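Local atomic coordinates of thioesterase domain-containing protein (Pseudomonas aeruginosa, PDB entry 3F1T), a protein that probably hydrolyses acyl-CoA thioesters as a hot-dog-fold thioesterase, although its true substrate is not established. Residues 6-11 and 27-32; 22-26 and 38-43; 56-60 and 87-91; 62-67 and 100-104; 112-118 and 132-138. All coordinates share one frame; numbering follows the deposited sequence.

Contact 1 of 5, residues 6-11 and 27-32; sequences LLERAR and VEAADE
Leu-6, Leu-7, Ala-10 and Arg-11 of the N-terminal helix pack on Val-27 and Ala-30 of strand 26-31 in a mainly apolar helix-on-sheet contact. That strand is outermost in the sheet within the chain. The segments 6-11 and 27-31 meet at 121°, with their axes 7.2 Å apart. Val-27 is the main apolar partner on the strand. Its CG1 lies 3.5 Å from Leu-7 CD1, and the two side chains run past one another in opposing senses. Leu-7 CG stands anti to the backbone N (chi1 -173°), which helps carry CD1 over Val-27. The other branch of Val-27, CG2, meets Arg-11 CG at 3.9 Å. Ala-30 is small enough for the helix backbone to come close, its CB 3.9 Å from Leu-7 CA. Beyond it, Leu-6 CD1 rests on the backbone at Asp-31 and Glu-32. The one direct polar link lies at the exposed end. Arg-11 runs extended from CG to NE, and its NH2 donates to Val-27 O (3.0 Å). The carbonyl is met almost head-on but lies 20° out of the guanidinium plane. A water accepts from Val-27 N and, weakly, from Arg-11 NE. Leu-7 CD2 covers part of one guanidinium face. Leu-35 of strand 34-39 also touches Ala-10, Val-27 and Ala-30. The helix is thus seated mainly by hydrocarbon packing, with one arginine-to-carbonyl bond as a polar tie.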
# COMPACT_ATOMS: atom_id res chain seq x y z
N LEU B 6 -10.54 28.62 -3.50
CA LEU B 6 -10.04 27.32 -3.09
C LEU B 6 -8.66 27.43 -2.46
O LEU B 6 -8.33 26.70 -1.53
CB LEU B 6 -10.03 26.34 -4.26
CG LEU B 6 -11.37 25.72 -4.66
CD1 LEU B 6 -11.16 24.72 -5.79
CD2 LEU B 6 -12.09 25.07 -3.48
N LEU B 7 -7.90 28.43 -2.90
CA LEU B 7 -6.58 28.71 -2.36
C LEU B 7 -6.68 29.25 -0.95
O LEU B 7 -5.91 28.87 -0.07
CB LEU B 7 -5.86 29.72 -3.25
CG LEU B 7 -4.40 30.00 -2.92
CD1 LEU B 7 -3.56 28.73 -2.99
CD2 LEU B 7 -3.86 31.03 -3.85
N GLU B 8 -7.63 30.15 -0.74
CA GLU B 8 -7.87 30.73 0.57
C GLU B 8 -8.23 29.63 1.55
O GLU B 8 -7.69 29.58 2.67
CB GLU B 8 -9.01 31.75 0.50
CG GLU B 8 -8.75 32.91 -0.42
CD GLU B 8 -7.40 33.54 -0.17
OE1 GLU B 8 -7.07 33.78 1.02
OE2 GLU B 8 -6.62 33.68 -1.14
N ARG B 9 -9.16 28.78 1.15
CA ARG B 9 -9.54 27.63 1.96
C ARG B 9 -8.35 26.73 2.25
O ARG B 9 -8.18 26.29 3.38
CB ARG B 9 -10.66 26.83 1.29
CG ARG B 9 -11.40 25.93 2.27
CD ARG B 9 -12.27 24.94 1.52
NE ARG B 9 -13.53 25.55 1.10
CZ ARG B 9 -14.43 24.93 0.35
NH1 ARG B 9 -14.23 23.68 -0.06
NH2 ARG B 9 -15.56 25.56 0.03
N ALA B 10 -7.63 26.34 1.21
CA ALA B 10 -6.49 25.44 1.39
C ALA B 10 -5.53 26.03 2.39
O ALA B 10 -4.96 25.31 3.22
CB ALA B 10 -5.78 25.18 0.05
N ARG B 11 -5.33 27.35 2.32
CA ARG B 11 -4.37 28.02 3.21
C ARG B 11 -4.82 28.06 4.67
O ARG B 11 -4.01 27.91 5.59
CB ARG B 11 -4.03 29.42 2.71
CG ARG B 11 -2.97 29.41 1.62
CD ARG B 11 -2.70 30.77 1.02
NE ARG B 11 -1.57 30.67 0.10
CZ ARG B 11 -1.38 31.47 -0.94
NH1 ARG B 11 -2.14 32.56 -1.09
NH2 ARG B 11 -0.38 31.22 -1.78
N VAL B 27 1.06 26.52 0.57
CA VAL B 27 0.24 26.19 -0.59
C VAL B 27 0.62 27.09 -1.75
O VAL B 27 0.40 28.30 -1.70
CB VAL B 27 -1.28 26.41 -0.32
CG1 VAL B 27 -2.10 25.88 -1.49
CG2 VAL B 27 -1.70 25.76 0.96
N GLU B 28 1.07 26.48 -2.84
CA GLU B 28 1.49 27.23 -4.00
C GLU B 28 0.34 27.50 -4.98
O GLU B 28 0.27 28.57 -5.59
CB GLU B 28 2.63 26.49 -4.71
CG GLU B 28 3.77 26.16 -3.78
CD GLU B 28 4.63 27.37 -3.48
OE1 GLU B 28 5.32 27.84 -4.42
OE2 GLU B 28 4.60 27.85 -2.32
N ALA B 29 -0.55 26.53 -5.12
CA ALA B 29 -1.66 26.63 -6.05
C ALA B 29 -2.76 25.67 -5.64
O ALA B 29 -2.49 24.65 -5.00
CB ALA B 29 -1.20 26.33 -7.47
N ALA B 30 -4.01 26.06 -5.87
CA ALA B 30 -5.17 25.23 -5.59
C ALA B 30 -6.27 25.61 -6.58
O ALA B 30 -6.45 26.79 -6.90
CB ALA B 30 -5.65 25.43 -4.18
N ASP B 31 -6.94 24.61 -7.13
CA ASP B 31 -8.07 24.87 -7.99
C ASP B 31 -8.79 23.56 -8.25
O ASP B 31 -8.42 22.51 -7.73
CB ASP B 31 -7.61 25.50 -9.31
CG ASP B 31 -6.57 24.66 -10.03
OD1 ASP B 31 -5.58 25.24 -10.53
OD2 ASP B 31 -6.72 23.42 -10.08
N GLU B 32 -9.79 23.63 -9.13
CA GLU B 32 -10.68 22.50 -9.34
C GLU B 32 -9.89 21.27 -9.74
O GLU B 32 -10.27 20.15 -9.39
CB GLU B 32 -11.74 22.86 -10.40
CG GLU B 32 -11.18 23.11 -11.82
CD GLU B 32 -10.36 24.40 -11.94
OE1 GLU B 32 -10.64 25.39 -11.21
OE2 GLU B 32 -9.45 24.44 -12.81
O HOH W 1 0.51 29.21 2.24

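Contact 2 of 5, residues 22-26 and 38-43; sequences VLGLT and RLPYSQ
Thr-26 and Arg-38 form an antiparallel hydrogen-bonded pair, and their backbones satisfy each other in both directions. Thr-26 N donates to Arg-38 O (3.0 Å), and Arg-38 N donates to Thr-26 O (2.8 Å). Arg-38 O also receives a CA-H...O contact from Leu-25 CA at 3.3 Å. The side chains of Thr-26 and Arg-38 run alongside each other on one face of the sheet, Thr-26 OG1 3.6 Å from Arg-38 NE. The hydroxyl of Thr-26 is bonded to Glu-28, and the Arg-38 guanidinium has long, weak ion pairs with Glu-28 and Asp-99. This pair lies at the open end of the hairpin of strands 26-31 and 34-39, at the edge of the hot-dog sheet. Beyond it the chains are no longer paired as strands. There Gln-43 NE2 donates to Val-22 O (3.0 Å), a bent bond with an angle of 130° at the hydrogen. The carbonyl sits 29° out of the amide plane. A bend at chi2 (-64°) turns the amide back to Val-22. Between the two polar ends, Pro-40 CD lies 3.2 Å from Gly-24 O. On the buried side, Leu-39 CD1 touches Leu-23 CG and presses on Leu-25 CD1 at 3.4 Å, tighter than usual. Val-22 and Leu-23 also pack against the second subunit.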
# COMPACT_ATOMS: atom_id res chain seq x y z
N VAL B 22 6.19 23.86 11.66
CA VAL B 22 7.63 23.98 11.84
C VAL B 22 8.39 23.65 10.56
O VAL B 22 9.49 24.14 10.34
CB VAL B 22 8.08 23.07 12.99
CG1 VAL B 22 6.84 22.64 13.80
CG2 VAL B 22 8.83 21.86 12.47
N LEU B 23 7.69 22.97 9.66
CA LEU B 23 8.21 22.55 8.35
C LEU B 23 8.13 23.67 7.31
O LEU B 23 8.72 23.56 6.24
CB LEU B 23 7.43 21.33 7.85
CG LEU B 23 8.01 19.91 7.85
CD1 LEU B 23 9.07 19.67 8.91
CD2 LEU B 23 6.91 18.86 7.96
N GLY B 24 7.40 24.74 7.62
CA GLY B 24 7.29 25.86 6.69
C GLY B 24 6.51 25.52 5.43
O GLY B 24 6.70 26.13 4.39
N LEU B 25 5.60 24.55 5.54
CA LEU B 25 4.84 24.08 4.38
C LEU B 25 3.98 25.25 3.87
O LEU B 25 3.55 26.08 4.67
CB LEU B 25 3.96 22.90 4.79
CG LEU B 25 4.36 21.51 4.32
CD1 LEU B 25 5.86 21.28 4.33
CD2 LEU B 25 3.63 20.42 5.08
N THR B 26 3.94 25.45 2.55
CA THR B 26 3.06 26.47 1.95
C THR B 26 2.21 25.89 0.82
O THR B 26 2.60 24.91 0.19
CB THR B 26 3.86 27.68 1.37
OG1 THR B 26 4.80 27.21 0.41
CG2 THR B 26 4.58 28.44 2.47
N ARG B 38 4.42 23.19 -1.05
CA ARG B 38 5.85 23.18 -1.06
C ARG B 38 6.43 22.97 0.36
O ARG B 38 6.00 23.61 1.31
CB ARG B 38 6.38 24.48 -1.67
CG ARG B 38 7.89 24.55 -1.72
CD ARG B 38 8.37 25.94 -2.01
NE ARG B 38 8.14 26.85 -0.89
CZ ARG B 38 8.70 28.05 -0.79
NH1 ARG B 38 9.60 28.43 -1.69
NH2 ARG B 38 8.39 28.86 0.20
N LEU B 39 7.45 22.13 0.45
CA LEU B 39 8.30 22.03 1.63
C LEU B 39 9.67 22.65 1.36
O LEU B 39 10.47 22.10 0.61
CB LEU B 39 8.44 20.55 2.00
CG LEU B 39 9.54 20.11 2.97
CD1 LEU B 39 9.16 20.50 4.40
CD2 LEU B 39 9.72 18.59 2.86
N PRO B 40 9.98 23.78 2.02
CA PRO B 40 11.31 24.39 1.91
C PRO B 40 12.39 23.50 2.55
O PRO B 40 12.23 23.06 3.69
CB PRO B 40 11.17 25.70 2.69
CG PRO B 40 10.08 25.46 3.65
CD PRO B 40 9.12 24.49 2.99
N TYR B 41 13.45 23.20 1.81
CA TYR B 41 14.39 22.17 2.25
C TYR B 41 15.10 22.47 3.57
O TYR B 41 15.36 21.57 4.36
CB TYR B 41 15.39 21.80 1.14
CG TYR B 41 16.51 22.80 0.93
CD1 TYR B 41 17.66 22.76 1.72
CD2 TYR B 41 16.48 23.68 -0.15
CE1 TYR B 41 18.72 23.61 1.46
CE2 TYR B 41 17.52 24.54 -0.39
CZ TYR B 41 18.65 24.49 0.41
OH TYR B 41 19.71 25.34 0.16
N SER B 42 15.36 23.75 3.84
CA SER B 42 16.10 24.14 5.04
C SER B 42 15.39 23.69 6.31
O SER B 42 16.03 23.51 7.35
CB SER B 42 16.30 25.66 5.08
OG SER B 42 15.07 26.33 4.85
N GLN B 43 14.10 23.42 6.21
CA GLN B 43 13.28 23.17 7.40
C GLN B 43 13.17 21.68 7.75
O GLN B 43 12.61 21.32 8.79
CB GLN B 43 11.90 23.81 7.23
CG GLN B 43 11.96 25.34 7.16
CD GLN B 43 12.47 25.96 8.45
OE1 GLN B 43 13.65 26.32 8.57
NE2 GLN B 43 11.60 26.04 9.45

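Contact 3 of 5, residues 56-60 and 87-91; sequences GGAIT and RIDYM
Tyr-90 reaches from strand 83-90 to the first turn of helix 56-70, and its hydroxyl end makes the tight part of this contact. Tyr-90 OH lies 3.2 Å from Ile-59 CG2, and it is 3.1 Å from Gly-56 O. Gly-56 O accepts the helix bond from Thr-60 N. Ile-59 points toward the strand. Its CG2 is anti to the backbone N, which brings this methyl rather than the CG1 branch to the phenol. CG2 also meets the ring itself, 4.0 Å from Tyr-90 CZ, and the two side chains cross at a slant. A second point of packing is made by the next residue, Thr-60. Ile-88 CD1 sits 3.6 Å from Thr-60 CA and close to both branches of that threonine.

The rest is looser. The axes of the short segments are 10.7 Å apart, so side-chain ends rather than backbones bridge the gap, and the contact buries only 198 Å². On the other side of the strand Arg-87 NH1 forms a salt bridge with Asp-89 OD2 (2.7 Å), in the guanidinium plane but from above the carboxylate plane. This side is not a solvent face. Arg-87 NE pairs with Asp-89 of the third subunit, and residues 87-89 also pair with a strand of the second subunit. An antiparallel sheet laid round a central helix is the hot-dog fold, and the sheet continuing into a second subunit is the usual dimer of this fold.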
# COMPACT_ATOMS: atom_id res chain seq x y z
N GLY B 56 13.11 11.92 4.90
CA GLY B 56 11.97 11.23 4.30
C GLY B 56 10.67 11.48 5.02
O GLY B 56 9.63 11.58 4.39
N GLY B 57 10.71 11.56 6.34
CA GLY B 57 9.49 11.79 7.13
C GLY B 57 8.87 13.16 6.91
O GLY B 57 7.67 13.34 7.11
N ALA B 58 9.69 14.13 6.54
CA ALA B 58 9.21 15.45 6.11
C ALA B 58 8.35 15.34 4.86
O ALA B 58 7.29 15.98 4.76
CB ALA B 58 10.40 16.41 5.87
N ILE B 59 8.83 14.58 3.88
CA ILE B 59 8.11 14.37 2.63
C ILE B 59 6.83 13.58 2.80
O ILE B 59 5.83 13.90 2.17
CB ILE B 59 8.99 13.70 1.56
CG1 ILE B 59 10.07 14.67 1.09
CG2 ILE B 59 8.13 13.25 0.38
CD1 ILE B 59 11.32 13.97 0.64
N THR B 60 6.80 12.67 3.76
CA THR B 60 5.55 12.03 4.15
C THR B 60 4.52 13.05 4.60
O THR B 60 3.34 12.96 4.26
CB THR B 60 5.75 11.03 5.33
OG1 THR B 60 6.50 9.91 4.87
CG2 THR B 60 4.39 10.55 5.86
N ARG B 87 -0.49 5.40 0.92
CA ARG B 87 0.77 4.84 0.49
C ARG B 87 1.66 5.80 -0.28
O ARG B 87 1.19 6.59 -1.11
CB ARG B 87 0.57 3.54 -0.27
CG ARG B 87 -0.08 3.71 -1.61
CD ARG B 87 0.39 2.58 -2.50
NE ARG B 87 -0.24 2.62 -3.81
CZ ARG B 87 0.38 2.98 -4.92
NH1 ARG B 87 1.66 3.31 -4.90
NH2 ARG B 87 -0.28 2.97 -6.07
N ILE B 88 2.93 5.81 0.13
CA ILE B 88 3.98 6.58 -0.51
C ILE B 88 5.07 5.61 -0.95
O ILE B 88 5.50 4.74 -0.19
CB ILE B 88 4.64 7.56 0.50
CG1 ILE B 88 3.55 8.33 1.25
CG2 ILE B 88 5.57 8.53 -0.23
CD1 ILE B 88 4.10 9.47 2.09
N ASP B 89 5.48 5.72 -2.22
CA ASP B 89 6.49 4.84 -2.78
C ASP B 89 7.54 5.68 -3.48
O ASP B 89 7.24 6.37 -4.46
CB ASP B 89 5.84 3.87 -3.77
CG ASP B 89 4.89 2.89 -3.10
OD1 ASP B 89 5.38 1.94 -2.45
OD2 ASP B 89 3.67 3.14 -3.11
N TYR B 90 8.74 5.70 -2.92
CA TYR B 90 9.84 6.53 -3.42
C TYR B 90 10.46 5.89 -4.65
O TYR B 90 10.77 4.70 -4.64
CB TYR B 90 10.90 6.72 -2.33
CG TYR B 90 10.49 7.71 -1.27
CD1 TYR B 90 10.82 9.06 -1.38
CD2 TYR B 90 9.73 7.31 -0.17
CE1 TYR B 90 10.35 9.99 -0.46
CE2 TYR B 90 9.27 8.22 0.75
CZ TYR B 90 9.61 9.56 0.62
OH TYR B 90 9.19 10.47 1.57
N MSE B 91 10.55 6.67 -5.73
CA MSE B 91 11.14 6.22 -6.97
C MSE B 91 12.64 6.41 -6.91
O MSE B 91 13.41 5.62 -7.47
CB MSE B 91 10.59 7.04 -8.13
CG MSE B 91 9.11 6.88 -8.37
SE MSE B 91 8.62 4.99 -8.65
CE MSE B 91 7.74 4.64 -6.93

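Contact 4 of 5, residues 62-67 and 100-104; sequences LMDTTC and VYGFA
Leu-62, Met-63, Thr-66 and Cys-67 of helix 56-70 lie on Val-100, Gly-102 and Ala-104 of strand 100-109. The apolar contacts carry most of the interface. Leu-62 CD2 meets Val-100 CG1 at 3.7 Å and also rests on Val-100 O. Leu-62 CG is anti to the backbone N (chi1 165°), which sends its branches down to the strand. Thr-66 brings its methyl, not its hydroxyl, to the strand. CG2 lies 3.5 Å from Ala-104 N and 3.7 Å from Ala-104 CB. Cys-67 SG meets the same Ala-104 CB at 4.1 Å.

Contacts with the strand backbone form a second group. Gly-102 has no side chain. In one of the two conformers of Met-63, a selenomethionine, the selenium comes close to Gly-102 CA, so this approach is doubtful. The short segments of helix and strand run at 33° with axes 7.6 Å apart. This is the centre of the hot-dog fold, where the long helix is the sausage and the antiparallel sheet the bun. The centre of the contact lies about 2 Å from the centre of the chain.

The side-chain hydrogen bond of Thr-66 stays within the helix. Thr-66 OG1 donates to Leu-62 O at 2.7 Å, from above the carbonyl plane. Thr-66 N bonds to the same oxygen from the opposite face. Two bonds grip Leu-62 O; the one from OG1 gives the buried hydroxyl a partner and turns CG2 to the strand. Leu-37 of the adjacent strand 34-39 also touches Leu-62 and Thr-66.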
# COMPACT_ATOMS: atom_id res chain seq x y z
N LEU B 62 4.50 16.21 4.01
CA LEU B 62 4.17 17.04 2.86
C LEU B 62 3.06 16.37 2.07
O LEU B 62 2.05 17.00 1.73
CB LEU B 62 5.40 17.27 1.98
CG LEU B 62 5.13 17.83 0.57
CD1 LEU B 62 4.56 19.25 0.64
CD2 LEU B 62 6.37 17.76 -0.30
N MSE B 63 3.17 15.06 1.93
CA MSE B 63 2.36 14.32 0.97
C MSE B 63 1.06 13.79 1.56
O MSE B 63 0.02 13.76 0.90
CB MSE B 63 3.16 13.17 0.37
CG MSE B 63 4.27 13.63 -0.54
SE MSE B 63 3.67 14.85 -1.91
CE MSE B 63 1.99 14.01 -2.46
N ASP B 64 1.12 13.39 2.83
CA ASP B 64 -0.09 13.23 3.64
C ASP B 64 -0.90 14.50 3.68
O ASP B 64 -2.11 14.47 3.50
CB ASP B 64 0.25 12.78 5.07
CG ASP B 64 -0.99 12.46 5.88
OD1 ASP B 64 -2.02 12.09 5.29
OD2 ASP B 64 -0.96 12.66 7.10
N THR B 65 -0.24 15.62 4.00
CA THR B 65 -0.90 16.94 4.05
C THR B 65 -1.46 17.39 2.70
O THR B 65 -2.60 17.86 2.60
CB THR B 65 0.07 18.03 4.53
OG1 THR B 65 0.58 17.68 5.82
CG2 THR B 65 -0.63 19.39 4.61
N THR B 66 -0.66 17.27 1.66
CA THR B 66 -1.12 17.60 0.32
C THR B 66 -2.39 16.83 -0.07
O THR B 66 -3.32 17.42 -0.63
CB THR B 66 -0.00 17.39 -0.74
OG1 THR B 66 1.08 18.28 -0.46
CG2 THR B 66 -0.50 17.68 -2.13
N CYS B 67 -2.37 15.51 0.04
CA CYS B 67 -3.56 14.69 -0.25
C CYS B 67 -4.78 15.08 0.60
O CYS B 67 -5.89 15.23 0.10
CB CYS B 67 -3.26 13.20 -0.06
SG CYS B 67 -2.05 12.52 -1.22
N VAL B 100 11.10 20.69 -2.02
CA VAL B 100 10.24 19.60 -2.50
C VAL B 100 8.80 20.06 -2.66
O VAL B 100 8.19 20.58 -1.72
CB VAL B 100 10.30 18.35 -1.57
CG1 VAL B 100 9.53 17.17 -2.19
CG2 VAL B 100 11.75 17.95 -1.31
N TYR B 101 8.24 19.79 -3.84
CA TYR B 101 6.85 20.09 -4.11
C TYR B 101 5.98 18.85 -4.02
O TYR B 101 6.41 17.75 -4.36
CB TYR B 101 6.72 20.73 -5.48
CG TYR B 101 7.37 22.08 -5.56
CD1 TYR B 101 6.66 23.23 -5.27
CD2 TYR B 101 8.73 22.20 -5.78
CE1 TYR B 101 7.25 24.47 -5.34
CE2 TYR B 101 9.34 23.44 -5.84
CZ TYR B 101 8.60 24.57 -5.57
OH TYR B 101 9.19 25.81 -5.64
N GLY B 102 4.78 19.01 -3.50
CA GLY B 102 3.81 17.93 -3.51
C GLY B 102 2.63 18.36 -4.33
O GLY B 102 2.23 19.52 -4.25
N PHE B 103 2.13 17.48 -5.19
CA PHE B 103 0.88 17.70 -5.90
C PHE B 103 -0.09 16.55 -5.63
O PHE B 103 0.34 15.40 -5.49
CB PHE B 103 1.13 17.83 -7.40
CG PHE B 103 -0.13 17.83 -8.22
CD1 PHE B 103 -0.63 16.65 -8.76
CD2 PHE B 103 -0.87 18.99 -8.37
CE1 PHE B 103 -1.83 16.63 -9.44
CE2 PHE B 103 -2.05 18.98 -9.09
CZ PHE B 103 -2.53 17.80 -9.63
N ALA B 104 -1.37 16.87 -5.47
CA ALA B 104 -2.40 15.84 -5.43
C ALA B 104 -3.70 16.27 -6.10
O ALA B 104 -4.06 17.45 -6.11
CB ALA B 104 -2.67 15.40 -4.00

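Contact 5 of 5, residues 112-118 and 132-138; sequences NVIFTRG and VVGAFMR
Seven backbone hydrogen bonds join Asn-112 to Gly-118 with Val-132 to Arg-138 in an antiparallel hairpin. Three residue pairs are bonded in both directions: Ile-114 with Phe-136, Thr-116 with Gly-134, and Gly-118 with Val-132. The shortest bond runs from Phe-136 N to Ile-114 O (2.7 Å). At the far end Arg-138 N donates to Asn-112 O, but from 50° above the carbonyl plane. CA-H...O contacts fill in between, such as Val-113 CA to Phe-136 O at 3.2 Å.

Packing differs on the two faces. On one, Phe-115 CD2 lies 3.8 Å from Ala-135 CB, and Arg-117 CG is 3.8 Å from Val-133 CG2. The Val-133 methyl sits at the edge of the Arg-117 guanidinium. On the other face, Thr-116 CG2 reaches Phe-136 CE2 at 3.6 Å. The Thr-116 hydroxyl, anti to the backbone N (chi1 -166°), is bonded to Ser-70. Ile-114 crosses Arg-138 at about a right angle, Ile-114 CG1 to Arg-138 CD 3.9 Å, while Arg-138 NH1 bonds to Thr-110 O. Asn-112 has its side chain about 4 Å from a bound magnesium ion.

The hairpin lies between strands 100-109 and 83-90. The face of Thr-116, Val-132 and Phe-136 meets Cys-67 of helix 56-70, and that of Val-113, Phe-115 and Met-137 packs on the fourth subunit.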
# COMPACT_ATOMS: atom_id res chain seq x y z
N ASN B 112 -18.99 9.26 1.52
CA ASN B 112 -18.20 9.41 2.75
C ASN B 112 -16.68 9.24 2.62
O ASN B 112 -15.95 9.40 3.59
CB ASN B 112 -18.74 8.51 3.87
CG ASN B 112 -20.10 8.98 4.37
OD1 ASN B 112 -20.21 10.03 5.00
ND2 ASN B 112 -21.16 8.28 3.97
N VAL B 113 -16.20 8.99 1.40
CA VAL B 113 -14.78 8.76 1.20
C VAL B 113 -14.30 9.52 -0.03
O VAL B 113 -15.03 9.62 -1.03
CB VAL B 113 -14.47 7.26 1.01
CG1 VAL B 113 -12.97 7.03 1.01
CG2 VAL B 113 -15.16 6.43 2.08
N ILE B 114 -13.14 10.15 0.08
CA ILE B 114 -12.46 10.76 -1.08
C ILE B 114 -11.12 10.10 -1.30
O ILE B 114 -10.44 9.75 -0.34
CB ILE B 114 -12.23 12.26 -0.87
CG1 ILE B 114 -13.57 12.95 -0.58
CG2 ILE B 114 -11.54 12.86 -2.09
CD1 ILE B 114 -13.46 14.43 -0.37
N PHE B 115 -10.88 9.73 -2.55
CA PHE B 115 -9.66 9.05 -2.96
C PHE B 115 -8.82 10.01 -3.80
O PHE B 115 -9.33 10.68 -4.71
CB PHE B 115 -9.99 7.82 -3.82
CG PHE B 115 -10.74 6.74 -3.07
CD1 PHE B 115 -12.12 6.80 -2.93
CD2 PHE B 115 -10.07 5.67 -2.51
CE1 PHE B 115 -12.82 5.81 -2.27
CE2 PHE B 115 -10.76 4.66 -1.85
CZ PHE B 115 -12.14 4.74 -1.73
N THR B 116 -7.52 10.03 -3.54
CA THR B 116 -6.70 11.06 -4.12
C THR B 116 -5.31 10.50 -4.45
O THR B 116 -4.85 9.55 -3.84
CB THR B 116 -6.61 12.29 -3.20
OG1 THR B 116 -6.05 13.39 -3.93
CG2 THR B 116 -5.76 12.01 -2.00
N ARG B 117 -4.76 10.98 -5.55
CA ARG B 117 -3.46 10.54 -6.00
C ARG B 117 -2.59 11.77 -6.24
O ARG B 117 -3.06 12.78 -6.77
CB ARG B 117 -3.63 9.75 -7.30
CG ARG B 117 -2.36 9.08 -7.78
CD ARG B 117 -2.65 8.06 -8.88
NE ARG B 117 -1.42 7.37 -9.27
CZ ARG B 117 -0.67 7.72 -10.32
NH1 ARG B 117 -1.15 8.56 -11.23
NH2 ARG B 117 0.50 7.11 -10.52
N GLY B 118 -1.30 11.64 -5.99
CA GLY B 118 -0.36 12.73 -6.19
C GLY B 118 1.09 12.26 -6.19
O GLY B 118 1.37 11.06 -6.31
N VAL B 132 2.08 8.69 -4.51
CA VAL B 132 1.27 8.64 -3.29
C VAL B 132 -0.18 8.45 -3.67
O VAL B 132 -0.66 9.06 -4.64
CB VAL B 132 1.38 9.97 -2.50
CG1 VAL B 132 0.65 9.85 -1.18
CG2 VAL B 132 2.81 10.31 -2.26
N VAL B 133 -0.89 7.61 -2.92
CA VAL B 133 -2.34 7.47 -3.05
C VAL B 133 -2.90 7.40 -1.64
O VAL B 133 -2.27 6.82 -0.75
CB VAL B 133 -2.70 6.16 -3.80
CG1 VAL B 133 -4.18 5.93 -3.76
CG2 VAL B 133 -2.21 6.21 -5.24
N GLY B 134 -3.96 8.15 -1.39
CA GLY B 134 -4.60 8.10 -0.09
C GLY B 134 -6.11 8.16 -0.18
O GLY B 134 -6.66 8.55 -1.21
N ALA B 135 -6.77 7.80 0.91
CA ALA B 135 -8.23 7.85 0.99
C ALA B 135 -8.58 8.57 2.27
O ALA B 135 -7.90 8.43 3.28
CB ALA B 135 -8.81 6.44 1.02
N PHE B 136 -9.66 9.35 2.22
CA PHE B 136 -9.96 10.29 3.27
C PHE B 136 -11.42 10.20 3.63
O PHE B 136 -12.28 10.05 2.76
CB PHE B 136 -9.58 11.71 2.82
CG PHE B 136 -8.10 11.93 2.73
CD1 PHE B 136 -7.38 12.33 3.85
CD2 PHE B 136 -7.41 11.60 1.58
CE1 PHE B 136 -5.99 12.38 3.82
CE2 PHE B 136 -6.03 11.64 1.54
CZ PHE B 136 -5.32 12.05 2.65
N MSE B 137 -11.73 10.41 4.90
CA MSE B 137 -13.09 10.26 5.37
C MSE B 137 -13.81 11.61 5.43
O MSE B 137 -13.37 12.51 6.11
CB MSE B 137 -13.07 9.64 6.76
CG MSE B 137 -14.43 9.55 7.40
SE MSE B 137 -15.26 7.83 7.04
CE MSE B 137 -14.93 6.98 8.77
N ARG B 138 -14.87 11.76 4.64
CA ARG B 138 -15.79 12.87 4.85
C ARG B 138 -16.58 12.65 6.12
O ARG B 138 -17.49 11.82 6.15
CB ARG B 138 -16.77 13.00 3.68
CG ARG B 138 -16.10 13.34 2.38
CD ARG B 138 -17.03 13.07 1.21
NE ARG B 138 -18.06 14.10 1.11
CZ ARG B 138 -18.85 14.25 0.05
NH1 ARG B 138 -18.76 13.43 -0.98
NH2 ARG B 138 -19.76 15.21 0.05

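In the fold
All five contacts reach the same antiparallel sheet. Contacts 3, 4 and 5 are buried, contact 4 at the centre of the chain; contacts 1 and 2 are partly buried at one edge of the sheet. Contacts 3 and 4 share helix 56-70, contact 3 at its first turn. Contact 4 is apolar, whereas contact 3 centres on a tyrosine hydroxyl. Contacts 4 and 5 meet where Cys-67 packs on Thr-116 and Phe-136. Contact 5 differs in being held by backbone hydrogen bonds. Contact 1 has one arginine-to-carbonyl bond; contact 2 has a pair of strand bonds and a glutamine amide bond. Contacts 2, 3 and 5 also pack on other subunits.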